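Local structure of Tautomerase_3 domain-containing protein (Corynebacterium halotolerans YIM 70093 = DSM 44683, 7M58) at residues G61-H66 with L93-E98; K88-L93 with E98-Y103. The protein probably acts as a hydrolase of the cis-3-chloroacrylic acid dehalogenase family in the tautomerase superfamily, assembling as a trimer. One frame throughout, in Å; residues are numbered along the deposited sequence.

In the fold
Both contacts belong to one beta-alpha-beta unit, strand 63-70, helix 75-92 and strand 100-107, and their centres lie about 4 Å apart. Contact 2 is the deeper: its three touching residues are all buried, and they join the last turn of the helix to the strand that follows. Contact 1 is only partly buried and seats the loop after that helix on the entry to strand 63-70. Apolar side chains carry both, but at contact 1 a backbone carbonyl also lies against a leucine methyl. The two meet through backbone atoms, Leu95 with Ala90 and Ile65 with Trp101, and share Leu93 and Glu98.

Contact 1 of 2, residues G61-H66 with L93-E98; sequences GHVWIH and LELPPE
Val63, at the start of strand 63-70, meets Leu93 and Leu95 of the turn after helix 75-92 through a single methyl group. Val63 CG2 lies 3.8 Å from Leu93 CD1, and the same CG2 is 3.8 Å from Leu95 CD1. The two leucine methyls are also close to each other, which makes the three carbons a nearly equilateral triangle. Both leucines approach at about a right angle to the valine. In Val63, CG1 stands anti to the backbone N (chi1 172°), which leaves CG2 as the branch offered to the turn. Each leucine is extended, with CD1 anti to its own CA, and therefore leads with CD1.

The other branch of Leu95 rests on backbone atoms of Gly61, with CD2 at 3.8 Å from Gly61 O and equally close to Gly61 CA. One leucine thus spans the loop residue through CD2 and the strand residue through CD1. This is van der Waals packing, and together the segments bury 176 Å² of surface.

Between the two leucines lies Glu94, with a positive phi of 53° in the Schellman motif that ends the helix, and the leucines on its two sides both direct their CB atoms at the strand segment.

Within the fold, Val63 also touches Val5 and Ser7 of strand 2-8, and its backbone is hydrogen-bonded to His99 and Trp101. The CB of the neighbouring His62 is directed away from the turn, and its NE2 is hydrogen-bonded to Gln40 OE1 of a second subunit. Strand 63-70 lies between strands 2-8 and 100-107 in the sheet, and the loop after helix 75-92 packs against its first residues.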
# COMPACT_ATOMS: atom_id res chain seq x y z
N GLY A 61 -20.77 4.91 3.96
CA GLY A 61 -20.06 5.04 5.21
C GLY A 61 -19.13 3.89 5.51
O GLY A 61 -19.35 3.14 6.46
N HIS A 62 -18.09 3.75 4.70
CA HIS A 62 -17.08 2.71 4.89
C HIS A 62 -15.70 3.34 4.74
O HIS A 62 -15.46 4.10 3.80
CB HIS A 62 -17.25 1.57 3.89
CG HIS A 62 -16.28 0.46 4.10
ND1 HIS A 62 -16.48 -0.55 5.02
CD2 HIS A 62 -15.08 0.20 3.52
CE1 HIS A 62 -15.45 -1.37 5.00
NE2 HIS A 62 -14.58 -0.94 4.10
N VAL A 63 -14.81 3.02 5.68
CA VAL A 63 -13.47 3.58 5.70
C VAL A 63 -12.48 2.44 5.91
O VAL A 63 -12.69 1.56 6.74
CB VAL A 63 -13.33 4.63 6.83
CG1 VAL A 63 -11.87 5.06 6.97
CG2 VAL A 63 -14.22 5.81 6.57
N TRP A 64 -11.39 2.47 5.14
CA TRP A 64 -10.29 1.53 5.32
C TRP A 64 -9.05 2.31 5.71
O TRP A 64 -8.71 3.29 5.04
CB TRP A 64 -10.03 0.70 4.06
CG TRP A 64 -8.88 -0.30 4.20
CD1 TRP A 64 -8.75 -1.28 5.16
CD2 TRP A 64 -7.74 -0.43 3.34
NE1 TRP A 64 -7.59 -2.00 4.95
CE2 TRP A 64 -6.96 -1.50 3.85
CE3 TRP A 64 -7.31 0.26 2.21
CZ2 TRP A 64 -5.75 -1.89 3.24
CZ3 TRP A 64 -6.11 -0.13 1.62
CH2 TRP A 64 -5.35 -1.20 2.14
N ILE A 65 -8.40 1.90 6.79
CA ILE A 65 -7.20 2.55 7.31
C ILE A 65 -6.05 1.57 7.13
O ILE A 65 -6.09 0.47 7.69
CB ILE A 65 -7.36 2.90 8.80
CG1 ILE A 65 -8.65 3.67 9.07
CG2 ILE A 65 -6.17 3.72 9.27
CD1 ILE A 65 -8.53 5.12 8.92
N HIS A 66 -5.03 1.97 6.37
CA HIS A 66 -3.81 1.18 6.22
C HIS A 66 -2.65 1.92 6.87
O HIS A 66 -2.33 3.04 6.47
CB HIS A 66 -3.44 0.91 4.77
CG HIS A 66 -2.19 0.08 4.63
ND1 HIS A 66 -2.21 -1.29 4.48
CD2 HIS A 66 -0.89 0.44 4.69
CE1 HIS A 66 -0.97 -1.74 4.42
NE2 HIS A 66 -0.15 -0.71 4.54
N LEU A 93 -16.02 10.04 13.12
CA LEU A 93 -16.74 10.14 11.86
C LEU A 93 -18.23 9.82 11.99
O LEU A 93 -18.95 9.88 10.99
CB LEU A 93 -16.12 9.20 10.82
CG LEU A 93 -14.67 9.46 10.39
CD1 LEU A 93 -14.18 8.36 9.43
CD2 LEU A 93 -14.50 10.84 9.77
N GLU A 94 -18.70 9.51 13.20
CA GLU A 94 -20.09 9.10 13.43
C GLU A 94 -20.48 7.93 12.51
O GLU A 94 -21.45 7.97 11.76
CB GLU A 94 -21.04 10.28 13.28
CG GLU A 94 -20.62 11.49 14.14
CD GLU A 94 -21.69 12.57 14.24
OE1 GLU A 94 -22.37 12.63 15.29
OE2 GLU A 94 -21.84 13.36 13.29
N LEU A 95 -19.67 6.88 12.59
CA LEU A 95 -19.80 5.63 11.87
C LEU A 95 -19.89 4.48 12.88
O LEU A 95 -19.44 4.61 14.01
CB LEU A 95 -18.58 5.41 10.97
CG LEU A 95 -18.53 6.21 9.68
CD1 LEU A 95 -17.28 5.81 8.89
CD2 LEU A 95 -19.82 5.96 8.90
N PRO A 96 -20.44 3.34 12.47
CA PRO A 96 -20.34 2.15 13.32
C PRO A 96 -18.96 1.57 13.23
O PRO A 96 -18.35 1.57 12.15
CB PRO A 96 -21.40 1.20 12.73
CG PRO A 96 -21.93 1.87 11.51
CD PRO A 96 -21.05 3.02 11.18
N PRO A 97 -18.39 1.08 14.33
CA PRO A 97 -17.05 0.48 14.25
C PRO A 97 -16.95 -0.65 13.23
O PRO A 97 -15.86 -0.91 12.71
CB PRO A 97 -16.79 -0.02 15.68
CG PRO A 97 -18.16 -0.18 16.29
CD PRO A 97 -18.99 0.92 15.67
N GLU A 98 -18.07 -1.31 12.92
CA GLU A 98 -18.07 -2.35 11.89
C GLU A 98 -17.68 -1.82 10.51
O GLU A 98 -17.43 -2.63 9.61
CB GLU A 98 -19.44 -3.04 11.83
CG GLU A 98 -19.71 -3.90 13.07
CD GLU A 98 -20.04 -3.07 14.32
OE1 GLU A 98 -19.76 -3.57 15.43
OE2 GLU A 98 -20.48 -1.89 14.19

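Contact 2 of 2, residues K88-L93 with E98-Y103; sequences KVADVL and EHVWVY
Val100 packs against Val89 and Ala90 inside a beta-alpha-beta unit, where helix 75-92 connects the parallel, adjacent strands 63-70 and 100-107. Its CA is the one nearest to Ala90 CA, at 6.1 Å, and its CB points at the helix. From CB the side chain forks, and each methyl finds a different helical residue. CG1 stands anti to the backbone N (chi1 -179°) and meets Val89 CG1 at 3.9 Å. It also comes within 4.2 Å of Val89 CB, so this methyl lies along the CB-CG1 branch of Val89, the two side chains crossing obliquely. CG2, beside the backbone N, turns to the next residue of the helix. There it lies 3.7 Å from Ala90 CA and is nearly as close to Ala90 CB, at 3.8 Å. The small alanine lets the strand methyl reach the helix backbone itself.

The interface is compact, 127 Å² in all, and every touching residue is buried. Val100 also touches Ile65 of the neighbouring strand, while Val89 rests on Leu23 of helix 14-31. Trp101, which follows Val100, makes no contact with the helical segment; its ring meets Tyr115 of a second subunit edge-to-face. Backbone bonds from Val102 to that subunit show that strand 100-107 runs along the trimer interface. The indole is anchored locally as well: Trp101 NE1 donates to Glu98 O over 3.0 Å, with an N-H...O angle of 150°. The oxygen lies close to the ring plane, but the nitrogen sits above the carbonyl plane, tilted 39° out of it.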
# COMPACT_ATOMS: atom_id res chain seq x y z
N LYS A 88 -12.11 5.03 18.03
CA LYS A 88 -12.16 6.48 18.08
C LYS A 88 -12.45 7.11 16.72
O LYS A 88 -13.08 8.17 16.66
CB LYS A 88 -10.84 7.01 18.66
CG LYS A 88 -10.48 6.39 19.98
CD LYS A 88 -11.54 6.70 20.99
CE LYS A 88 -11.05 6.45 22.42
NZ LYS A 88 -9.69 7.00 22.68
N VAL A 89 -11.99 6.48 15.64
CA VAL A 89 -12.29 7.00 14.31
C VAL A 89 -13.76 6.79 13.97
O VAL A 89 -14.40 7.64 13.34
CB VAL A 89 -11.38 6.33 13.27
CG1 VAL A 89 -11.85 6.63 11.85
CG2 VAL A 89 -9.93 6.75 13.50
N ALA A 90 -14.33 5.64 14.37
CA ALA A 90 -15.76 5.43 14.16
C ALA A 90 -16.58 6.51 14.87
O ALA A 90 -17.52 7.07 14.29
CB ALA A 90 -16.17 4.03 14.61
N ASP A 91 -16.23 6.83 16.12
CA ASP A 91 -16.92 7.91 16.82
C ASP A 91 -16.66 9.27 16.16
O ASP A 91 -17.60 10.04 15.95
CB ASP A 91 -16.55 7.93 18.32
CG ASP A 91 -17.67 8.55 19.19
OD1 ASP A 91 -18.85 8.61 18.76
OD2 ASP A 91 -17.37 8.94 20.35
N VAL A 92 -15.41 9.58 15.82
CA VAL A 92 -15.10 10.89 15.23
C VAL A 92 -15.87 11.09 13.93
O VAL A 92 -16.36 12.20 13.65
CB VAL A 92 -13.59 11.04 15.04
CG1 VAL A 92 -13.27 11.99 13.91
CG2 VAL A 92 -12.97 11.56 16.31
N LEU A 93 -16.02 10.04 13.12
CA LEU A 93 -16.74 10.14 11.86
C LEU A 93 -18.23 9.82 11.99
O LEU A 93 -18.95 9.88 10.99
CB LEU A 93 -16.12 9.20 10.82
CG LEU A 93 -14.67 9.46 10.39
CD1 LEU A 93 -14.18 8.36 9.43
CD2 LEU A 93 -14.50 10.84 9.77
N GLU A 98 -18.07 -1.31 12.92
CA GLU A 98 -18.07 -2.35 11.89
C GLU A 98 -17.68 -1.82 10.51
O GLU A 98 -17.43 -2.63 9.61
CB GLU A 98 -19.44 -3.04 11.83
CG GLU A 98 -19.71 -3.90 13.07
CD GLU A 98 -20.04 -3.07 14.32
OE1 GLU A 98 -19.76 -3.57 15.43
OE2 GLU A 98 -20.48 -1.89 14.19
N HIS A 99 -17.61 -0.50 10.31
CA HIS A 99 -17.25 0.01 9.00
C HIS A 99 -16.00 0.89 9.04
O HIS A 99 -15.74 1.64 8.08
CB HIS A 99 -18.44 0.77 8.39
CG HIS A 99 -19.46 -0.13 7.77
ND1 HIS A 99 -19.13 -1.14 6.90
CD2 HIS A 99 -20.81 -0.14 7.86
CE1 HIS A 99 -20.23 -1.75 6.50
NE2 HIS A 99 -21.27 -1.16 7.06
N VAL A 100 -15.18 0.78 10.08
CA VAL A 100 -13.82 1.31 10.06
C VAL A 100 -12.90 0.10 10.12
O VAL A 100 -12.72 -0.50 11.18
CB VAL A 100 -13.53 2.29 11.20
CG1 VAL A 100 -12.10 2.81 11.10
CG2 VAL A 100 -14.54 3.45 11.23
N TRP A 101 -12.33 -0.26 8.98
CA TRP A 101 -11.43 -1.40 8.87
C TRP A 101 -9.98 -0.93 8.92
O TRP A 101 -9.60 -0.04 8.15
CB TRP A 101 -11.68 -2.14 7.57
CG TRP A 101 -12.96 -2.84 7.54
CD1 TRP A 101 -14.03 -2.63 8.35
CD2 TRP A 101 -13.33 -3.90 6.65
NE1 TRP A 101 -15.05 -3.49 8.02
CE2 TRP A 101 -14.64 -4.28 6.98
CE3 TRP A 101 -12.67 -4.56 5.61
CZ2 TRP A 101 -15.31 -5.28 6.30
CZ3 TRP A 101 -13.33 -5.55 4.94
CH2 TRP A 101 -14.63 -5.91 5.30
N VAL A 102 -9.17 -1.55 9.77
CA VAL A 102 -7.79 -1.11 10.00
C VAL A 102 -6.83 -2.28 9.76
O VAL A 102 -7.04 -3.38 10.30
CB VAL A 102 -7.60 -0.55 11.42
CG1 VAL A 102 -6.28 0.20 11.54
CG2 VAL A 102 -8.77 0.35 11.80
N TYR A 103 -5.79 -2.05 8.96
CA TYR A 103 -4.71 -3.00 8.73
C TYR A 103 -3.38 -2.39 9.18
O TYR A 103 -3.09 -1.22 8.87
CB TYR A 103 -4.55 -3.36 7.27
CG TYR A 103 -5.59 -4.24 6.67
CD1 TYR A 103 -6.79 -4.49 7.30
CD2 TYR A 103 -5.38 -4.79 5.42
CE1 TYR A 103 -7.74 -5.27 6.71
CE2 TYR A 103 -6.31 -5.58 4.82
CZ TYR A 103 -7.50 -5.83 5.47
OH TYR A 103 -8.43 -6.63 4.85